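Local coordinates for legionella ubiquitin-specific protease A domain-containing protein (Legionella pneumophila subsp. pneumophila, PDB 5DGG) that is of unknown function but probably belongs with the LupA-type ubiquitin-specific proteases of the papain-like peptidase clan, at residues I22-V27 with K142-F147; E41-D46 with H53-P58. One frame throughout, in Å; residues are numbered along the deposited sequence. Where two conformers were deposited one is given.

Interaction 1 of 2, residues I22-V27 with K142-F147; sequences IVVMAV and KKMKEF
Ile22 opens segment 22-27 by reaching with both of its branches for the last turn of helix 132-146 and the residue that follows it, a compact example of how an outermost strand is packed against a helix in a mixed alpha/beta fold. Its methyl CG2 lies 3.6 Å from Met144 SD, while the longer branch runs on to the stem of Phe147, where Ile22 CD1 stands 3.7 Å from Phe147 CB. With chi1 at -58°, CG1 sits beside the backbone N and CG2 beside the carbonyl carbon, which splits the two branches between the two partners.

Val23 turns from the helix to the other face of the sheet, where its side chain touches Asp46; its backbone pairs with Tyr54 and Met56 of the parallel strand 54-60. Val24 points back toward helix 132-146, but its approach is looser: Val24 CG2 is 4.3 Å from Met144 SD, and its backbone N is bonded to the hydroxyl of Ser18. Beyond it the strand moves away from the helix, and Met25 turns to the far face.

One sulfur therefore spans two strand residues. Met144 gets there by leaving the helix with CG anti to its backbone N (chi1 -161°) and bending at chi2, a path that also takes its CE to 4.1 Å from Ile22 CG2. No hydrogen bond crosses between the segments. Within the helix, Lys143 NZ forms a salt bridge with Glu146 OE2 at 2.7 Å, on the syn side and 30° out of the carboxylate plane, and it forms a second with Glu84 of strand 81-86. The Phe147 ring stacks with Tyr54 and takes Lys143 O over one face, 3.1 Å above its plane and offset toward the rim.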
loop_
_atom_site.group_PDB
_atom_site.type_symbol
_atom_site.label_atom_id
_atom_site.label_comp_id
_atom_site.label_asym_id
_atom_site.label_seq_id
_atom_site.Cartn_x
_atom_site.Cartn_y
_atom_site.Cartn_z
ATOM N N ILE A 22 6.880 -0.786 -11.760
ATOM C CA ILE A 22 6.130 -0.703 -10.512
ATOM C C ILE A 22 4.750 -0.177 -10.810
ATOM O O ILE A 22 4.596 0.978 -11.316
ATOM C CB ILE A 22 6.804 0.233 -9.495
ATOM C CG1 ILE A 22 8.223 -0.221 -9.184
ATOM C CG2 ILE A 22 5.977 0.352 -8.204
ATOM C CD1 ILE A 22 9.104 0.837 -8.555
ATOM N N VAL A 23 3.739 -0.974 -10.514
ATOM C CA VAL A 23 2.369 -0.491 -10.606
ATOM C C VAL A 23 1.807 -0.167 -9.244
ATOM O O VAL A 23 1.942 -0.958 -8.320
ATOM C CB VAL A 23 1.477 -1.519 -11.279
ATOM C CG1 VAL A 23 -0.011 -1.158 -11.200
ATOM C CG2 VAL A 23 1.930 -1.711 -12.722
ATOM N N VAL A 24 1.105 0.966 -9.136
ATOM C CA VAL A 24 0.404 1.319 -7.942
ATOM C C VAL A 24 -1.062 1.371 -8.332
ATOM O O VAL A 24 -1.483 2.200 -9.148
ATOM C CB VAL A 24 0.882 2.663 -7.325
ATOM C CG1 VAL A 24 0.117 2.958 -6.012
ATOM C CG2 VAL A 24 2.377 2.643 -7.112
ATOM N N MET A 25 -1.835 0.446 -7.799
ATOM C CA MET A 25 -3.260 0.384 -8.110
ATOM C C MET A 25 -4.050 1.396 -7.296
ATOM O O MET A 25 -3.587 1.873 -6.273
ATOM C CB MET A 25 -3.832 -0.972 -7.786
ATOM C CG MET A 25 -2.928 -2.092 -8.153
ATOM S SD MET A 25 -3.776 -3.498 -8.793
ATOM C CE MET A 25 -3.811 -2.732 -10.414
ATOM N N ALA A 26 -5.264 1.666 -7.780
ATOM C CA ALA A 26 -6.205 2.508 -7.066
ATOM C C ALA A 26 -6.647 1.850 -5.783
ATOM O O ALA A 26 -6.572 0.618 -5.595
ATOM C CB ALA A 26 -7.422 2.819 -7.915
ATOM N N VAL A 27 -7.201 2.684 -4.937
ATOM C CA VAL A 27 -7.718 2.209 -3.662
ATOM C C VAL A 27 -8.748 1.081 -3.798
ATOM O O VAL A 27 -9.629 1.086 -4.672
ATOM C CB VAL A 27 -8.312 3.335 -2.804
ATOM C CG1 VAL A 27 -7.235 4.342 -2.438
ATOM C CG2 VAL A 27 -9.489 3.992 -3.501
ATOM N N LYS A 142 8.117 4.537 0.800
ATOM C CA LYS A 142 9.295 3.809 1.186
ATOM C C LYS A 142 9.499 2.585 0.293
ATOM O O LYS A 142 10.638 2.314 -0.155
ATOM C CB LYS A 142 9.181 3.364 2.629
ATOM C CG LYS A 142 10.349 2.487 3.070
ATOM C CD LYS A 142 10.170 1.940 4.474
ATOM C CE LYS A 142 11.544 1.494 4.985
ATOM N NZ LYS A 142 11.447 0.846 6.309
ATOM N N LYS A 143 8.411 1.848 0.022
ATOM C CA LYS A 143 8.535 0.694 -0.874
ATOM C C LYS A 143 8.905 1.078 -2.308
ATOM O O LYS A 143 9.653 0.365 -2.987
ATOM C CB LYS A 143 7.269 -0.188 -0.870
ATOM C CG LYS A 143 6.912 -0.802 0.444
ATOM C CD LYS A 143 7.938 -1.649 1.130
ATOM C CE LYS A 143 8.409 -2.833 0.343
ATOM N NZ LYS A 143 9.134 -3.771 1.285
ATOM N N MET A 144 8.370 2.199 -2.762
ATOM C CA MET A 144 8.657 2.727 -4.061
ATOM C C MET A 144 10.163 2.887 -4.241
ATOM O O MET A 144 10.753 2.396 -5.225
ATOM C CB MET A 144 7.941 4.065 -4.226
ATOM C CG MET A 144 7.784 4.506 -5.629
ATOM S SD MET A 144 6.544 3.541 -6.546
ATOM C CE MET A 144 6.895 4.362 -8.093
ATOM N N LYS A 145 10.791 3.507 -3.252
ATOM C CA LYS A 145 12.267 3.637 -3.219
ATOM C C LYS A 145 12.956 2.271 -3.150
ATOM O O LYS A 145 13.865 1.978 -3.963
ATOM C CB LYS A 145 12.663 4.505 -2.007
ATOM C CG LYS A 145 14.168 4.788 -1.867
ATOM C CD LYS A 145 14.432 5.560 -0.576
ATOM C CE LYS A 145 15.847 6.095 -0.512
ATOM N NZ LYS A 145 15.975 7.047 0.628
ATOM N N GLU A 146 12.542 1.429 -2.214
ATOM C CA GLU A 146 13.126 0.106 -2.081
ATOM C C GLU A 146 13.033 -0.651 -3.383
ATOM O O GLU A 146 13.957 -1.363 -3.734
ATOM C CB GLU A 146 12.485 -0.780 -0.996
ATOM C CG GLU A 146 12.714 -0.410 0.459
ATOM C CD GLU A 146 11.889 -1.316 1.411
ATOM O OE1 GLU A 146 11.645 -0.870 2.544
ATOM O OE2 GLU A 146 11.470 -2.470 1.051
ATOM N N PHE A 147 11.942 -0.506 -4.113
ATOM C CA PHE A 147 11.770 -1.253 -5.352
ATOM C C PHE A 147 12.543 -0.649 -6.515
ATOM O O PHE A 147 12.445 -1.163 -7.646
ATOM C CB PHE A 147 10.309 -1.340 -5.766
ATOM C CG PHE A 147 9.444 -2.114 -4.821
ATOM C CD1 PHE A 147 9.967 -3.045 -3.945
ATOM C CD2 PHE A 147 8.090 -1.931 -4.854
ATOM C CE1 PHE A 147 9.135 -3.778 -3.111
ATOM C CE2 PHE A 147 7.254 -2.608 -4.006
ATOM C CZ PHE A 147 7.765 -3.550 -3.138
#

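Interaction 2 of 2, residues E41-D46 with H53-P58; sequences ETLASD and HYIMIP
Leu43 CD1 rests 4.0 Å from Ile55 CG2 and, more loosely, 4.4 Å from Ile57 CD1, one strand repeat further on, so a single leucine methyl bridges both isoleucines. A first torsion near trans (170°) swings Leu43 CG away from its own backbone N and alongside the carbonyl carbon, which brings that methyl up to the strand. The other end of Ile55 lies mainly against Asp46: Ile55 CD1 sits 3.7 Å from Asp46 CB and 3.9 Å from Asp46 C, and it also reaches Leu43 CD1 at 4.2 Å. Against Asp46 the contact thus uses the carbon stem of an acidic residue.

These residues join the helix and the second strand of a beta-alpha-beta unit made of strand 22-29, helix 33-47 and strand 54-60. The axes of helix 41-46 and strand 54-58 run nearly antiparallel, at 155°, and approach to 10.3 Å.

Around this first shell, Met25 of strand 22-29 touches Leu43, Asp46 and Ile55, filling in beside the helix, while Leu69 and Val67 of strand 65-70 flank Ile55 and Ile57. Leu43 is backed by Leu104 and Cys108 of helix 98-108, and Asp46 O accepts a hydrogen bond from Lys71 NZ.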
loop_
_atom_site.group_PDB
_atom_site.type_symbol
_atom_site.label_atom_id
_atom_site.label_comp_id
_atom_site.label_asym_id
_atom_site.label_seq_id
_atom_site.Cartn_x
_atom_site.Cartn_y
_atom_site.Cartn_z
ATOM N N GLU A 41 -9.516 -7.697 -13.642
ATOM C CA GLU A 41 -8.963 -7.748 -14.985
ATOM C C GLU A 41 -7.688 -6.914 -15.088
ATOM O O GLU A 41 -6.682 -7.335 -15.690
ATOM C CB GLU A 41 -10.022 -7.392 -16.028
ATOM C CG GLU A 41 -10.992 -8.578 -16.253
ATOM C CD GLU A 41 -11.945 -8.389 -17.413
ATOM O OE1 GLU A 41 -12.873 -7.598 -17.234
ATOM O OE2 GLU A 41 -11.802 -9.045 -18.488
ATOM N N THR A 42 -7.718 -5.762 -14.462
ATOM C CA THR A 42 -6.535 -4.912 -14.403
ATOM C C THR A 42 -5.426 -5.576 -13.583
ATOM O O THR A 42 -4.274 -5.612 -14.014
ATOM C CB THR A 42 -6.838 -3.480 -13.918
ATOM O OG1 THR A 42 -5.643 -2.702 -13.971
ATOM C CG2 THR A 42 -7.347 -3.443 -12.495
ATOM N N LEU A 43 -5.769 -6.162 -12.463
ATOM C CA LEU A 43 -4.750 -6.759 -11.622
ATOM C C LEU A 43 -4.194 -8.035 -12.316
ATOM O O LEU A 43 -2.969 -8.268 -12.344
ATOM C CB LEU A 43 -5.326 -7.009 -10.217
ATOM C CG LEU A 43 -4.473 -7.834 -9.266
ATOM C CD1 LEU A 43 -3.215 -7.094 -8.889
ATOM C CD2 LEU A 43 -5.268 -8.197 -8.017
ATOM N N ALA A 44 -5.062 -8.810 -12.965
ATOM C CA ALA A 44 -4.604 -10.018 -13.657
ATOM C C ALA A 44 -3.685 -9.616 -14.811
ATOM O O ALA A 44 -2.589 -10.176 -14.997
ATOM C CB ALA A 44 -5.780 -10.823 -14.164
ATOM N N SER A 45 -4.080 -8.587 -15.545
ATOM C CA SER A 45 -3.242 -8.136 -16.627
ATOM C C SER A 45 -1.816 -7.776 -16.167
ATOM O O SER A 45 -0.846 -8.122 -16.822
ATOM C CB SER A 45 -3.873 -6.960 -17.322
ATOM O OG SER A 45 -2.933 -6.485 -18.231
ATOM N N ASP A 46 -1.702 -7.085 -15.041
ATOM C CA ASP A 46 -0.412 -6.695 -14.464
ATOM C C ASP A 46 0.334 -7.894 -13.873
ATOM O O ASP A 46 1.539 -8.031 -14.070
ATOM C CB ASP A 46 -0.640 -5.653 -13.377
ATOM C CG ASP A 46 -1.100 -4.321 -13.931
ATOM O OD1 ASP A 46 -0.859 -4.029 -15.124
ATOM O OD2 ASP A 46 -1.674 -3.565 -13.147
ATOM N N HIS A 53 6.939 -5.734 -12.431
ATOM C CA HIS A 53 7.574 -6.559 -11.438
ATOM C C HIS A 53 7.021 -6.366 -10.017
ATOM O O HIS A 53 7.128 -7.263 -9.190
ATOM C CB HIS A 53 9.053 -6.296 -11.409
ATOM C CG HIS A 53 9.771 -7.334 -10.649
ATOM N ND1 HIS A 53 10.082 -8.562 -11.190
ATOM C CD2 HIS A 53 10.126 -7.392 -9.348
ATOM C CE1 HIS A 53 10.679 -9.300 -10.268
ATOM N NE2 HIS A 53 10.695 -8.618 -9.137
ATOM N N TYR A 54 6.460 -5.197 -9.740
ATOM C CA TYR A 54 5.904 -4.898 -8.433
ATOM C C TYR A 54 4.504 -4.306 -8.590
ATOM O O TYR A 54 4.252 -3.534 -9.503
ATOM C CB TYR A 54 6.743 -3.904 -7.686
ATOM C CG TYR A 54 8.156 -4.279 -7.524
ATOM C CD1 TYR A 54 8.525 -5.086 -6.482
ATOM C CD2 TYR A 54 9.151 -3.785 -8.374
ATOM C CE1 TYR A 54 9.817 -5.469 -6.292
ATOM C CE2 TYR A 54 10.493 -4.181 -8.196
ATOM C CZ TYR A 54 10.801 -4.995 -7.115
ATOM O OH TYR A 54 12.082 -5.463 -6.801
ATOM N N ILE A 55 3.591 -4.687 -7.690
ATOM C CA ILE A 55 2.216 -4.164 -7.664
ATOM C C ILE A 55 1.891 -3.774 -6.227
ATOM O O ILE A 55 2.010 -4.609 -5.359
ATOM C CB ILE A 55 1.201 -5.202 -8.168
ATOM C CG1 ILE A 55 1.557 -5.679 -9.574
ATOM C CG2 ILE A 55 -0.160 -4.551 -8.188
ATOM C CD1 ILE A 55 0.772 -6.836 -10.153
ATOM N N MET A 56 1.536 -2.507 -5.991
ATOM C CA MET A 56 1.102 -2.015 -4.697
ATOM C C MET A 56 -0.410 -1.762 -4.673
ATOM O O MET A 56 -0.994 -1.215 -5.619
ATOM C CB MET A 56 1.752 -0.693 -4.339
ATOM C CG MET A 56 3.222 -0.543 -4.622
ATOM S SD MET A 56 3.699 0.955 -3.725
ATOM C CE MET A 56 5.394 0.894 -4.128
ATOM N N ILE A 57 -1.041 -2.049 -3.568
ATOM C CA ILE A 57 -2.482 -1.730 -3.428
ATOM C C ILE A 57 -2.757 -1.122 -2.089
ATOM O O ILE A 57 -2.475 -1.738 -1.074
ATOM C CB ILE A 57 -3.404 -2.991 -3.584
ATOM C CG1 ILE A 57 -2.958 -3.873 -4.744
ATOM C CG2 ILE A 57 -4.862 -2.526 -3.762
ATOM C CD1 ILE A 57 -3.829 -5.108 -4.992
ATOM N N PRO A 58 -3.321 0.099 -2.045
ATOM C CA PRO A 58 -3.793 0.557 -0.768
ATOM C C PRO A 58 -5.175 0.013 -0.452
ATOM O O PRO A 58 -6.076 0.144 -1.257
ATOM C CB PRO A 58 -3.798 2.075 -0.915
ATOM C CG PRO A 58 -3.958 2.306 -2.416
ATOM C CD PRO A 58 -3.654 1.039 -3.133
#

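Overall arrangement
Strands 22-29 and 54-60 lie side by side in one sheet, and the two contacts dress its opposite faces: helix 132-146 packs on one in interaction 1, helix 33-47 on the other in interaction 2. Their centres are about 10 Å apart, and the backbone pairing of Val23 with its neighbouring strand ties them together. Both are apolar across the interface, yet they differ in character. Interaction 1 relies on a thioether and the stem of an aromatic residue and is partly buried; interaction 2 is a buried meeting of aliphatic methyls with one another and with the carbon stem of an aspartate. Interaction 2 closes locally in sequence, nested within the much longer loop that interaction 1 spans.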